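Local coordinates for superoxide dismutase [Mn/Fe] (Porphyromonas gingivalis, PDB 1UES), which converts superoxide radicals into oxygen and hydrogen peroxide by cycling a bound manganese or iron ion between oxidation states, at residues L8-D13 with Q80-K85; N54-V57 with G63-N66; G91-A96 with V182-V187; A114-F119 with D173-L178; S135-P140 with K148-L153. The protein carries 1 engineered substitution. One frame throughout, in Å; residues are numbered along the deposited sequence.

Contact 1 (L8-D13 with Q80-K85); sequences LPYAVD and QFRPGK
The pyrrolidine of P9 lies over one face of the R82 guanidinium, its CB 3.4 Å from R82 NH2 and its CG 3.6 Å from R82 NH1. The two side chains meet at about a right angle, and CB is offset toward the rim of the flat group. A bend at chi2 (-71°) brings the end of R82 nearer the loop of P9. In its own plane the guanidinium is fixed by a nearly straight bond from R82 NH1 to F81 O of 2.9 Å, although NH1 stands well above the carbonyl plane; T79 O is a second acceptor for NH1. Two loops of the Fe/Mn superoxide dismutase fold are joined here: the one before helix 21-42, and the one between helix 62-79 and helix 91-101. The Y10 ring approaches the same carbonyl, with CE2 3.1 Å from F81 O, while its CD2 lies 4.1 Å from R82 CD. Ring and guanidinium planes are inclined at 56°. L8 CB lies over one face of the Y10 ring, toward the rim, and Y10 OH is hydrogen-bonded to F78 O, at the end of helix 62-79.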
# COMPACT_ATOMS: atom_id res chain seq x y z
N LEU A 8 -4.37 13.02 20.09
CA LEU A 8 -5.40 13.52 19.18
C LEU A 8 -6.18 14.66 19.81
O LEU A 8 -6.43 14.64 21.01
CB LEU A 8 -6.36 12.39 18.79
CG LEU A 8 -5.70 11.27 18.01
CD1 LEU A 8 -6.70 10.16 17.89
CD2 LEU A 8 -5.26 11.76 16.62
N PRO A 9 -6.57 15.66 19.01
CA PRO A 9 -7.32 16.83 19.47
C PRO A 9 -8.82 16.60 19.61
O PRO A 9 -9.58 17.55 19.85
CB PRO A 9 -7.00 17.90 18.42
CG PRO A 9 -6.54 17.18 17.21
CD PRO A 9 -6.28 15.74 17.56
N TYR A 10 -9.22 15.34 19.48
CA TYR A 10 -10.63 14.93 19.58
C TYR A 10 -10.71 13.50 20.11
O TYR A 10 -9.71 12.78 20.16
CB TYR A 10 -11.29 15.01 18.20
CG TYR A 10 -10.42 14.49 17.09
CD1 TYR A 10 -10.28 13.11 16.87
CD2 TYR A 10 -9.71 15.36 16.27
CE1 TYR A 10 -9.46 12.61 15.88
CE2 TYR A 10 -8.89 14.88 15.26
CZ TYR A 10 -8.75 13.50 15.08
OH TYR A 10 -7.85 13.03 14.16
N ALA A 11 -11.91 13.08 20.51
CA ALA A 11 -12.16 11.75 21.04
C ALA A 11 -11.92 10.74 19.92
O ALA A 11 -12.13 11.09 18.74
CB ALA A 11 -13.59 11.66 21.53
N VAL A 12 -11.50 9.53 20.25
CA VAL A 12 -11.21 8.54 19.21
C VAL A 12 -12.38 8.13 18.32
O VAL A 12 -12.16 7.54 17.25
CB VAL A 12 -10.56 7.26 19.76
CG1 VAL A 12 -9.26 7.60 20.44
CG2 VAL A 12 -11.51 6.54 20.70
N ASP A 13 -13.61 8.43 18.74
CA ASP A 13 -14.76 8.08 17.92
C ASP A 13 -15.35 9.32 17.26
O ASP A 13 -16.40 9.25 16.62
CB ASP A 13 -15.82 7.37 18.78
CG ASP A 13 -16.43 8.29 19.85
OD1 ASP A 13 -15.84 9.34 20.17
OD2 ASP A 13 -17.53 7.96 20.38
N GLN A 80 -5.96 17.66 11.08
CA GLN A 80 -6.77 18.54 10.25
C GLN A 80 -8.25 18.22 10.28
O GLN A 80 -9.03 18.93 9.65
CB GLN A 80 -6.28 18.50 8.80
CG GLN A 80 -6.65 17.20 8.10
CD GLN A 80 -5.78 16.82 6.90
OE1 GLN A 80 -4.87 17.54 6.46
NE2 GLN A 80 -6.08 15.65 6.36
N PHE A 81 -8.61 17.18 11.00
CA PHE A 81 -10.00 16.73 11.08
C PHE A 81 -10.69 17.09 12.38
O PHE A 81 -10.05 17.15 13.43
CB PHE A 81 -10.07 15.19 10.91
CG PHE A 81 -9.53 14.68 9.61
CD1 PHE A 81 -9.91 15.24 8.40
CD2 PHE A 81 -8.66 13.58 9.60
CE1 PHE A 81 -9.43 14.71 7.19
CE2 PHE A 81 -8.18 13.05 8.40
CZ PHE A 81 -8.57 13.61 7.19
N ARG A 82 -12.01 17.31 12.30
CA ARG A 82 -12.82 17.61 13.47
C ARG A 82 -14.26 17.27 13.17
O ARG A 82 -14.68 17.29 12.01
CB ARG A 82 -12.80 19.10 13.83
CG ARG A 82 -11.46 19.63 14.34
CD ARG A 82 -11.15 19.11 15.74
NE ARG A 82 -10.05 19.86 16.35
CZ ARG A 82 -8.79 19.82 15.91
NH1 ARG A 82 -8.48 19.07 14.86
NH2 ARG A 82 -7.86 20.56 16.51
N PRO A 83 -15.03 16.91 14.20
CA PRO A 83 -16.44 16.61 14.00
C PRO A 83 -17.15 17.98 13.95
O PRO A 83 -16.59 18.99 14.41
CB PRO A 83 -16.83 15.82 15.24
CG PRO A 83 -15.93 16.37 16.32
CD PRO A 83 -14.62 16.70 15.61
N GLY A 84 -18.36 18.00 13.40
CA GLY A 84 -19.13 19.23 13.31
C GLY A 84 -18.53 20.28 12.40
O GLY A 84 -18.82 21.48 12.54
N LYS A 85 -17.69 19.84 11.47
CA LYS A 85 -17.04 20.79 10.57
C LYS A 85 -17.30 20.47 9.11
O LYS A 85 -18.45 20.26 8.72
CB LYS A 85 -15.54 20.82 10.85
CG LYS A 85 -15.19 21.56 12.14
CD LYS A 85 -15.18 23.05 11.91
CE LYS A 85 -14.43 23.75 13.03
NZ LYS A 85 -14.89 23.25 14.35

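Contact 2 (N54-V57 with G63-N66); sequences NTIV and GIFN
The backbones of I56-V57 and I64-F65, both helical, come closest at V57 and F65, whose CA atoms are 6.0 Å apart. At V57 the F65 ring is met at its edge: V57 O lies near the ring plane, 3.4 Å from F65 CE1 and 3.7 Å from F65 CD1. The carbonyl oxygen thus faces the rim of ring hydrogens rather than the pi cloud, an electrostatically favourable way for a carbonyl to meet a phenyl group. The same ring carbon, F65 CE1, also packs 3.7 Å from V57 CG1, and the two side chains pass each other at a slant. F65 reaches this position because its CG is anti to the backbone N (chi1 175°), which carries the ring toward helix 53-59. Both helices belong to the alpha-hairpin domain of the Fe/Mn superoxide dismutases; the short helix 53-59 folds back on the start of the long helix 62-79, which further along supplies the manganese ligand H74. At the preceding residue of each helix the contact is purely aliphatic. I56 and I64 touch through their CG2 methyls alone, 3.7 Å apart, and their side chains cross at about a right angle. In both isoleucines CG2 is the branch lying anti to the backbone N, while the longer CG1 arm runs beside it and leaves the touching to the short branch. A68 of helix 62-79 packs against both I56 and V57, and R147 makes a cation-pi interaction with the F65 ring.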
# COMPACT_ATOMS: atom_id res chain seq x y z
N ASN A 54 10.66 18.11 10.78
CA ASN A 54 10.68 18.77 9.50
C ASN A 54 12.03 18.70 8.79
O ASN A 54 12.11 18.50 7.57
CB ASN A 54 10.27 20.21 9.70
CG ASN A 54 9.35 20.69 8.64
OD1 ASN A 54 9.72 21.55 7.84
ND2 ASN A 54 8.15 20.14 8.61
N THR A 55 13.11 18.87 9.55
CA THR A 55 14.46 18.81 8.97
C THR A 55 14.74 17.40 8.46
O THR A 55 15.29 17.20 7.39
CB THR A 55 15.52 19.19 10.04
OG1 THR A 55 15.35 20.56 10.40
CG2 THR A 55 16.94 18.97 9.52
N ILE A 56 14.35 16.40 9.24
CA ILE A 56 14.60 15.04 8.79
C ILE A 56 13.83 14.72 7.50
O ILE A 56 14.35 14.03 6.64
CB ILE A 56 14.21 14.01 9.89
CG1 ILE A 56 14.99 14.31 11.17
CG2 ILE A 56 14.50 12.61 9.39
CD1 ILE A 56 14.48 13.53 12.39
N VAL A 57 12.60 15.21 7.38
CA VAL A 57 11.84 14.92 6.17
C VAL A 57 12.43 15.65 4.96
O VAL A 57 12.39 15.13 3.85
CB VAL A 57 10.33 15.31 6.31
CG1 VAL A 57 9.59 15.01 5.00
CG2 VAL A 57 9.69 14.52 7.47
N GLY A 63 15.25 4.31 4.84
CA GLY A 63 14.36 3.94 5.94
C GLY A 63 14.02 5.11 6.86
O GLY A 63 12.90 5.21 7.36
N ILE A 64 15.01 5.96 7.10
CA ILE A 64 14.81 7.12 7.94
C ILE A 64 13.77 8.01 7.29
O ILE A 64 12.81 8.42 7.94
CB ILE A 64 16.13 7.87 8.18
CG1 ILE A 64 16.98 7.04 9.12
CG2 ILE A 64 15.87 9.24 8.78
CD1 ILE A 64 18.40 7.56 9.30
N PHE A 65 13.92 8.27 5.99
CA PHE A 65 12.94 9.10 5.34
C PHE A 65 11.56 8.45 5.38
O PHE A 65 10.58 9.13 5.62
CB PHE A 65 13.26 9.38 3.88
CG PHE A 65 12.17 10.16 3.19
CD1 PHE A 65 12.00 11.52 3.44
CD2 PHE A 65 11.24 9.51 2.39
CE1 PHE A 65 10.92 12.22 2.89
CE2 PHE A 65 10.17 10.20 1.84
CZ PHE A 65 10.01 11.56 2.09
N ASN A 66 11.48 7.15 5.12
CA ASN A 66 10.17 6.48 5.13
C ASN A 66 9.43 6.66 6.45
O ASN A 66 8.21 6.91 6.48
CB ASN A 66 10.32 4.97 4.79
CG ASN A 66 10.71 4.74 3.34
OD1 ASN A 66 10.50 5.61 2.50
ND2 ASN A 66 11.29 3.55 3.04

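Contact 3 (G91-A96 with V182-V187); sequences GKLGEA and VDWDIV
The W184 indole is met at its edge by L93, whose CD2 methyl lies near the ring plane, 3.9 Å from both W184 CE3 and W184 CZ3. One face of the indole is covered from its own chain by V182 CG1, which stands 3.5 Å above the plane and off toward the rim. The ring of F104 also meets the indole, with the two planes at about 90°. L93 and W184 cross at roughly a right angle, and a single methyl of the leucine addresses the six-membered ring of the indole. That methyl is shared: L93 CD2 is also 3.5 Å from V187 CG1, and it thus touches the tryptophan edge and a valine methyl that lie side by side on helix 184-190. The leucine is extended toward the other helix, with CG anti to the backbone N (chi1 -177°), while in V187 it is CG1, likewise anti to N, that reaches across. The turn carrying W184 and V187 is started by D183, which occupies the N-cap position. Its carboxylate OD2 accepts from D185 N at 2.9 Å, met on the anti side and 30° out of the carboxylate plane. L153 and L154 of strand 151-157 also pack on V187, and L154 touches W184 too. All three touching residues are buried and distant from the metal. The arrangement is helix-to-helix apolar packing within the alpha/beta C-terminal domain of the Fe/Mn superoxide dismutase fold, where helix 91-101 meets the C-terminal helix 184-190.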
# COMPACT_ATOMS: atom_id res chain seq x y z
N GLY A 91 -12.01 32.66 3.48
CA GLY A 91 -10.83 33.49 3.60
C GLY A 91 -9.94 33.43 2.38
O GLY A 91 -10.41 33.22 1.25
N LYS A 92 -8.64 33.60 2.59
CA LYS A 92 -7.71 33.59 1.48
C LYS A 92 -7.62 32.21 0.83
O LYS A 92 -7.47 32.10 -0.39
CB LYS A 92 -6.33 34.02 1.95
CG LYS A 92 -5.87 33.29 3.17
CD LYS A 92 -4.81 34.09 3.89
CE LYS A 92 -3.43 33.54 3.57
NZ LYS A 92 -2.57 33.52 4.79
N LEU A 93 -7.68 31.16 1.64
CA LEU A 93 -7.61 29.83 1.05
C LEU A 93 -8.83 29.59 0.17
O LEU A 93 -8.71 29.11 -0.96
CB LEU A 93 -7.53 28.75 2.14
CG LEU A 93 -7.39 27.35 1.53
CD1 LEU A 93 -6.21 27.30 0.58
CD2 LEU A 93 -7.21 26.36 2.67
N GLY A 94 -10.01 29.92 0.68
CA GLY A 94 -11.21 29.74 -0.12
C GLY A 94 -11.13 30.48 -1.44
O GLY A 94 -11.46 29.94 -2.49
N GLU A 95 -10.68 31.73 -1.39
CA GLU A 95 -10.54 32.53 -2.60
C GLU A 95 -9.44 31.99 -3.52
O GLU A 95 -9.58 32.03 -4.75
CB GLU A 95 -10.27 33.99 -2.24
CG GLU A 95 -11.34 34.61 -1.34
CD GLU A 95 -12.63 34.99 -2.08
OE1 GLU A 95 -13.57 34.17 -2.14
OE2 GLU A 95 -12.70 36.13 -2.60
N ALA A 96 -8.36 31.46 -2.93
CA ALA A 96 -7.26 30.91 -3.71
C ALA A 96 -7.73 29.66 -4.46
O ALA A 96 -7.36 29.44 -5.60
CB ALA A 96 -6.07 30.57 -2.80
N VAL A 182 -13.14 17.51 7.29
CA VAL A 182 -12.05 18.47 7.18
C VAL A 182 -12.40 19.75 7.94
O VAL A 182 -13.48 20.30 7.76
CB VAL A 182 -11.79 18.83 5.69
CG1 VAL A 182 -10.82 20.00 5.56
CG2 VAL A 182 -11.24 17.60 4.97
N ASP A 183 -11.51 20.20 8.80
CA ASP A 183 -11.73 21.45 9.52
C ASP A 183 -10.98 22.50 8.69
O ASP A 183 -9.76 22.61 8.77
CB ASP A 183 -11.16 21.39 10.92
CG ASP A 183 -11.43 22.65 11.71
OD1 ASP A 183 -11.38 22.60 12.96
OD2 ASP A 183 -11.71 23.69 11.08
N TRP A 184 -11.71 23.26 7.88
CA TRP A 184 -11.04 24.25 7.05
C TRP A 184 -10.34 25.36 7.82
O TRP A 184 -9.44 26.00 7.28
CB TRP A 184 -12.01 24.82 6.01
CG TRP A 184 -12.27 23.80 4.92
CD1 TRP A 184 -13.37 22.99 4.82
CD2 TRP A 184 -11.38 23.40 3.88
NE1 TRP A 184 -13.21 22.11 3.77
CE2 TRP A 184 -12.00 22.33 3.18
CE3 TRP A 184 -10.11 23.84 3.47
CZ2 TRP A 184 -11.39 21.70 2.09
CZ3 TRP A 184 -9.49 23.20 2.37
CH2 TRP A 184 -10.15 22.13 1.70
N ASP A 185 -10.72 25.57 9.08
CA ASP A 185 -10.06 26.59 9.89
C ASP A 185 -8.62 26.18 10.13
O ASP A 185 -7.73 27.03 10.16
CB ASP A 185 -10.78 26.76 11.22
CG ASP A 185 -12.16 27.35 11.05
OD1 ASP A 185 -12.29 28.30 10.23
OD2 ASP A 185 -13.11 26.86 11.70
N ILE A 186 -8.40 24.88 10.29
CA ILE A 186 -7.05 24.38 10.50
C ILE A 186 -6.27 24.41 9.19
O ILE A 186 -5.13 24.84 9.16
CB ILE A 186 -7.08 22.97 11.10
CG1 ILE A 186 -7.76 23.04 12.47
CG2 ILE A 186 -5.67 22.37 11.18
CD1 ILE A 186 -8.30 21.73 12.99
N VAL A 187 -6.87 23.96 8.10
CA VAL A 187 -6.15 23.97 6.84
C VAL A 187 -5.79 25.41 6.48
O VAL A 187 -4.66 25.69 6.09
CB VAL A 187 -7.00 23.35 5.70
CG1 VAL A 187 -6.23 23.41 4.38
CG2 VAL A 187 -7.37 21.92 6.05

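Contact 4 (A114-F119 with D173-L178); sequences AGTTLF and DHLKDL
L175 presses one methyl, CD1, against the backbone of G115, with G115 CA 3.7 Å away and the neighbouring T116 N 3.8 Å away. This is close helix packing at a glycine in the C-terminal alpha/beta domain of the Fe/Mn superoxide dismutases, where the last turn of helix 104-116 meets helix 171-178. With no side chain on G115 to stand between the helices, the leucine methyl rests directly on CA, and the backbone itself forms the floor beneath L175. At the side of this floor T116 OG1 comes within 4.0 Å of the same methyl as the two side chains pass at a slant; the hydroxyl is hydrogen-bonded to N112 O, one turn back in its own helix. L175 is buried: F156 and V158, the neighbours of the manganese ligand D157, pack on it, and its side chain is about 7 Å from that of D157. R171 NH1 ties helix 171-178 to G115 O at the helix end and to L118 O in the loop that follows. On the outer side of helix 171-178, K176 bends over its own turn and salt-bridges D177, NZ lying 3.3 Å from OD2. Its NZ also bonds to D173 O at 2.9 Å, and this carbonyl accepts from D177 N as well, the two donors arriving on opposite faces of its plane.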
# COMPACT_ATOMS: atom_id res chain seq x y z
N ALA A 114 -7.13 12.59 -8.16
CA ALA A 114 -5.71 12.38 -7.92
C ALA A 114 -5.52 11.26 -6.88
O ALA A 114 -4.60 10.44 -6.98
CB ALA A 114 -5.07 13.67 -7.42
N GLY A 115 -6.39 11.25 -5.88
CA GLY A 115 -6.29 10.24 -4.83
C GLY A 115 -6.66 8.86 -5.33
O GLY A 115 -6.01 7.86 -5.00
N THR A 116 -7.71 8.80 -6.14
CA THR A 116 -8.17 7.55 -6.69
C THR A 116 -7.20 6.94 -7.70
O THR A 116 -7.03 5.71 -7.74
CB THR A 116 -9.56 7.73 -7.37
OG1 THR A 116 -10.54 8.11 -6.39
CG2 THR A 116 -10.02 6.43 -8.00
N THR A 117 -6.54 7.78 -8.51
CA THR A 117 -5.61 7.28 -9.52
C THR A 117 -4.18 7.05 -9.03
O THR A 117 -3.33 6.62 -9.80
CB THR A 117 -5.56 8.19 -10.78
OG1 THR A 117 -5.08 9.49 -10.42
CG2 THR A 117 -6.96 8.30 -11.43
N LEU A 118 -3.91 7.31 -7.76
CA LEU A 118 -2.57 7.07 -7.23
C LEU A 118 -2.43 5.55 -7.06
O LEU A 118 -3.16 4.92 -6.28
CB LEU A 118 -2.39 7.78 -5.89
CG LEU A 118 -0.96 7.92 -5.33
CD1 LEU A 118 -0.92 9.07 -4.33
CD2 LEU A 118 -0.55 6.64 -4.65
N PHE A 119 -1.50 4.94 -7.80
CA PHE A 119 -1.36 3.49 -7.74
C PHE A 119 -0.54 3.05 -6.54
O PHE A 119 0.58 3.54 -6.33
CB PHE A 119 -0.72 2.97 -9.01
CG PHE A 119 -0.77 1.49 -9.14
CD1 PHE A 119 -1.98 0.83 -9.33
CD2 PHE A 119 0.40 0.73 -9.04
CE1 PHE A 119 -2.02 -0.56 -9.43
CE2 PHE A 119 0.36 -0.66 -9.14
CZ PHE A 119 -0.85 -1.30 -9.33
N ASP A 173 -15.06 6.27 -2.56
CA ASP A 173 -16.14 6.59 -1.62
C ASP A 173 -15.55 7.15 -0.32
O ASP A 173 -16.13 8.05 0.27
CB ASP A 173 -17.01 5.35 -1.33
CG ASP A 173 -17.86 4.93 -2.54
OD1 ASP A 173 -17.96 5.72 -3.52
OD2 ASP A 173 -18.40 3.79 -2.52
N HIS A 174 -14.40 6.63 0.10
CA HIS A 174 -13.77 7.14 1.32
C HIS A 174 -13.34 8.58 1.12
O HIS A 174 -13.54 9.41 1.99
CB HIS A 174 -12.53 6.31 1.66
CG HIS A 174 -11.70 6.90 2.77
ND1 HIS A 174 -12.10 6.90 4.09
CD2 HIS A 174 -10.45 7.41 2.75
CE1 HIS A 174 -11.13 7.38 4.84
NE2 HIS A 174 -10.12 7.70 4.05
N LEU A 175 -12.74 8.86 -0.03
CA LEU A 175 -12.28 10.22 -0.31
C LEU A 175 -13.44 11.18 -0.32
O LEU A 175 -13.35 12.30 0.22
CB LEU A 175 -11.54 10.27 -1.64
CG LEU A 175 -10.27 9.38 -1.68
CD1 LEU A 175 -9.47 9.72 -2.93
CD2 LEU A 175 -9.40 9.58 -0.43
N LYS A 176 -14.55 10.75 -0.92
CA LYS A 176 -15.70 11.65 -0.97
C LYS A 176 -16.19 11.98 0.45
O LYS A 176 -16.60 13.13 0.72
CB LYS A 176 -16.80 11.06 -1.88
CG LYS A 176 -17.77 10.14 -1.22
CD LYS A 176 -18.20 9.01 -2.17
CE LYS A 176 -19.18 8.08 -1.50
NZ LYS A 176 -18.99 8.11 -0.03
N ASP A 177 -16.10 11.03 1.38
CA ASP A 177 -16.53 11.24 2.74
C ASP A 177 -15.53 12.04 3.56
O ASP A 177 -15.90 12.65 4.54
CB ASP A 177 -16.76 9.91 3.48
CG ASP A 177 -18.08 9.24 3.11
OD1 ASP A 177 -19.04 9.96 2.75
OD2 ASP A 177 -18.14 7.99 3.19
N LEU A 178 -14.26 12.07 3.18
CA LEU A 178 -13.29 12.79 3.98
C LEU A 178 -13.62 14.26 4.05
O LEU A 178 -13.32 14.92 5.04
CB LEU A 178 -11.88 12.61 3.42
CG LEU A 178 -11.20 11.29 3.76
CD1 LEU A 178 -9.83 11.28 3.02
CD2 LEU A 178 -11.02 11.12 5.28

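Contact 5 (S135-P140 with K148-L153); sequences SIEKEP and KGLNPL
K148 extends its ammonium group toward two glutamates of strand 134-140. It forms a salt bridge with E139, NZ to OE2 2.9 Å, in which the hydrogen bond is weak, and a long one with E137, NZ to OE1 3.7 Å. The lysine and E139 come from opposite directions, and bends at chi3 (-30°) and chi4 (-85°) bring the lysine end within reach of both carboxylates. Water 1 bridges the closer pair: it accepts from K148 NZ at 2.6 Å and lies 2.8 Å from E139 OE2. The gathering of two carboxylates around one amine probably keeps the lysine protonated. E137 divides its oxygens. OE1 faces the lysine, while OE2 accepts a hydrogen bond of 2.7 Å from S135 OG on its anti lone pair, away from OE1. L150 crosses E137 at about a right angle, its CD1 3.5 Å from E137 OE2, bringing an apolar methyl beside the carboxylate. The network ties strand 134-140 to the turn leading into strand 151-157; these are the two outer strands, with strand 122-128 between them, of the three-stranded antiparallel sheet characteristic of the C-terminal domain of Fe/Mn superoxide dismutases.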
# COMPACT_ATOMS: atom_id res chain seq x y z
N SER A 135 -1.17 23.58 -5.57
CA SER A 135 -0.94 22.45 -6.44
C SER A 135 -1.44 21.20 -5.77
O SER A 135 -1.49 21.12 -4.55
CB SER A 135 0.55 22.27 -6.75
OG SER A 135 1.31 22.05 -5.56
N ILE A 136 -1.83 20.23 -6.58
CA ILE A 136 -2.26 18.95 -6.04
C ILE A 136 -1.06 18.06 -6.33
O ILE A 136 -0.61 17.94 -7.47
CB ILE A 136 -3.51 18.42 -6.75
CG1 ILE A 136 -4.67 19.39 -6.48
CG2 ILE A 136 -3.78 16.98 -6.31
CD1 ILE A 136 -6.00 18.94 -6.98
N GLU A 137 -0.49 17.48 -5.27
CA GLU A 137 0.68 16.63 -5.39
C GLU A 137 0.35 15.18 -5.07
O GLU A 137 -0.29 14.90 -4.07
CB GLU A 137 1.78 17.10 -4.43
CG GLU A 137 2.12 18.57 -4.54
CD GLU A 137 2.98 18.88 -5.76
OE1 GLU A 137 3.63 17.94 -6.30
OE2 GLU A 137 3.02 20.06 -6.16
N LYS A 138 0.77 14.25 -5.92
CA LYS A 138 0.55 12.83 -5.65
C LYS A 138 1.87 12.33 -5.06
O LYS A 138 2.92 12.41 -5.71
CB LYS A 138 0.21 12.09 -6.95
CG LYS A 138 -1.22 12.33 -7.45
CD LYS A 138 -1.41 11.74 -8.83
CE LYS A 138 -1.73 10.26 -8.75
NZ LYS A 138 -0.65 9.42 -9.35
N GLU A 139 1.82 11.84 -3.82
CA GLU A 139 3.02 11.40 -3.14
C GLU A 139 3.02 9.91 -2.84
O GLU A 139 2.36 9.45 -1.88
CB GLU A 139 3.18 12.20 -1.83
CG GLU A 139 3.38 13.68 -2.04
CD GLU A 139 4.79 14.00 -2.49
OE1 GLU A 139 5.57 13.06 -2.75
OE2 GLU A 139 5.13 15.20 -2.60
N PRO A 140 3.73 9.12 -3.65
CA PRO A 140 3.75 7.69 -3.37
C PRO A 140 4.42 7.38 -2.02
O PRO A 140 5.36 8.07 -1.58
CB PRO A 140 4.54 7.08 -4.52
CG PRO A 140 4.57 8.18 -5.60
CD PRO A 140 4.52 9.48 -4.84
N LYS A 148 9.98 19.07 -1.32
CA LYS A 148 10.09 19.91 -2.52
C LYS A 148 10.06 21.41 -2.18
O LYS A 148 9.94 22.25 -3.06
CB LYS A 148 8.90 19.62 -3.44
CG LYS A 148 9.25 18.91 -4.72
CD LYS A 148 7.99 18.72 -5.56
CE LYS A 148 6.75 18.57 -4.69
NZ LYS A 148 6.58 17.16 -4.25
N GLY A 149 10.13 21.73 -0.90
CA GLY A 149 10.10 23.11 -0.47
C GLY A 149 8.70 23.71 -0.38
O GLY A 149 8.53 24.87 -0.03
N LEU A 150 7.68 22.90 -0.67
CA LEU A 150 6.29 23.34 -0.64
C LEU A 150 5.66 23.25 0.74
O LEU A 150 6.15 22.52 1.62
CB LEU A 150 5.47 22.52 -1.62
CG LEU A 150 5.84 22.74 -3.09
CD1 LEU A 150 5.08 21.79 -3.99
CD2 LEU A 150 5.52 24.18 -3.45
N ASN A 151 4.56 23.99 0.91
CA ASN A 151 3.83 24.04 2.16
C ASN A 151 2.68 23.04 2.13
O ASN A 151 1.76 23.19 1.35
CB ASN A 151 3.24 25.44 2.34
CG ASN A 151 2.71 25.65 3.71
OD1 ASN A 151 3.34 25.28 4.70
ND2 ASN A 151 1.53 26.26 3.80
N PRO A 152 2.69 22.03 3.03
CA PRO A 152 1.61 21.03 3.06
C PRO A 152 0.34 21.54 3.73
O PRO A 152 0.35 21.82 4.93
CB PRO A 152 2.24 19.87 3.83
CG PRO A 152 3.19 20.55 4.79
CD PRO A 152 3.72 21.78 4.06
N LEU A 153 -0.77 21.60 3.00
CA LEU A 153 -2.01 22.14 3.55
C LEU A 153 -3.07 21.13 3.95
O LEU A 153 -3.62 21.20 5.05
CB LEU A 153 -2.66 23.12 2.58
CG LEU A 153 -1.73 24.16 1.95
CD1 LEU A 153 -2.55 25.04 1.02
CD2 LEU A 153 -1.10 25.01 3.05
O HOH W 1 7.86 15.75 -2.52

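How the contacts relate
Contacts 2, 3 and 4 are buried and apolar, each joining two helices, whereas contact 5 lies at the surface and is held by charge, and contact 1 is a partly buried meeting of loops that mixes ring, guanidinium and carbonyl. Contacts 1 and 2 belong to the alpha-hairpin domain, the other three to the C-terminal domain. Contact 1 nevertheless bridges the two, since Q80 O and D183 N of contact 3 are probably hydrogen-bonded, and F81 packs on L178 of contact 4. Contact 4 touches the sheet of contact 5 where A114 packs on I136, and contact 3 does so through V187 and L153. Contact 2 stands apart, touching none of the others.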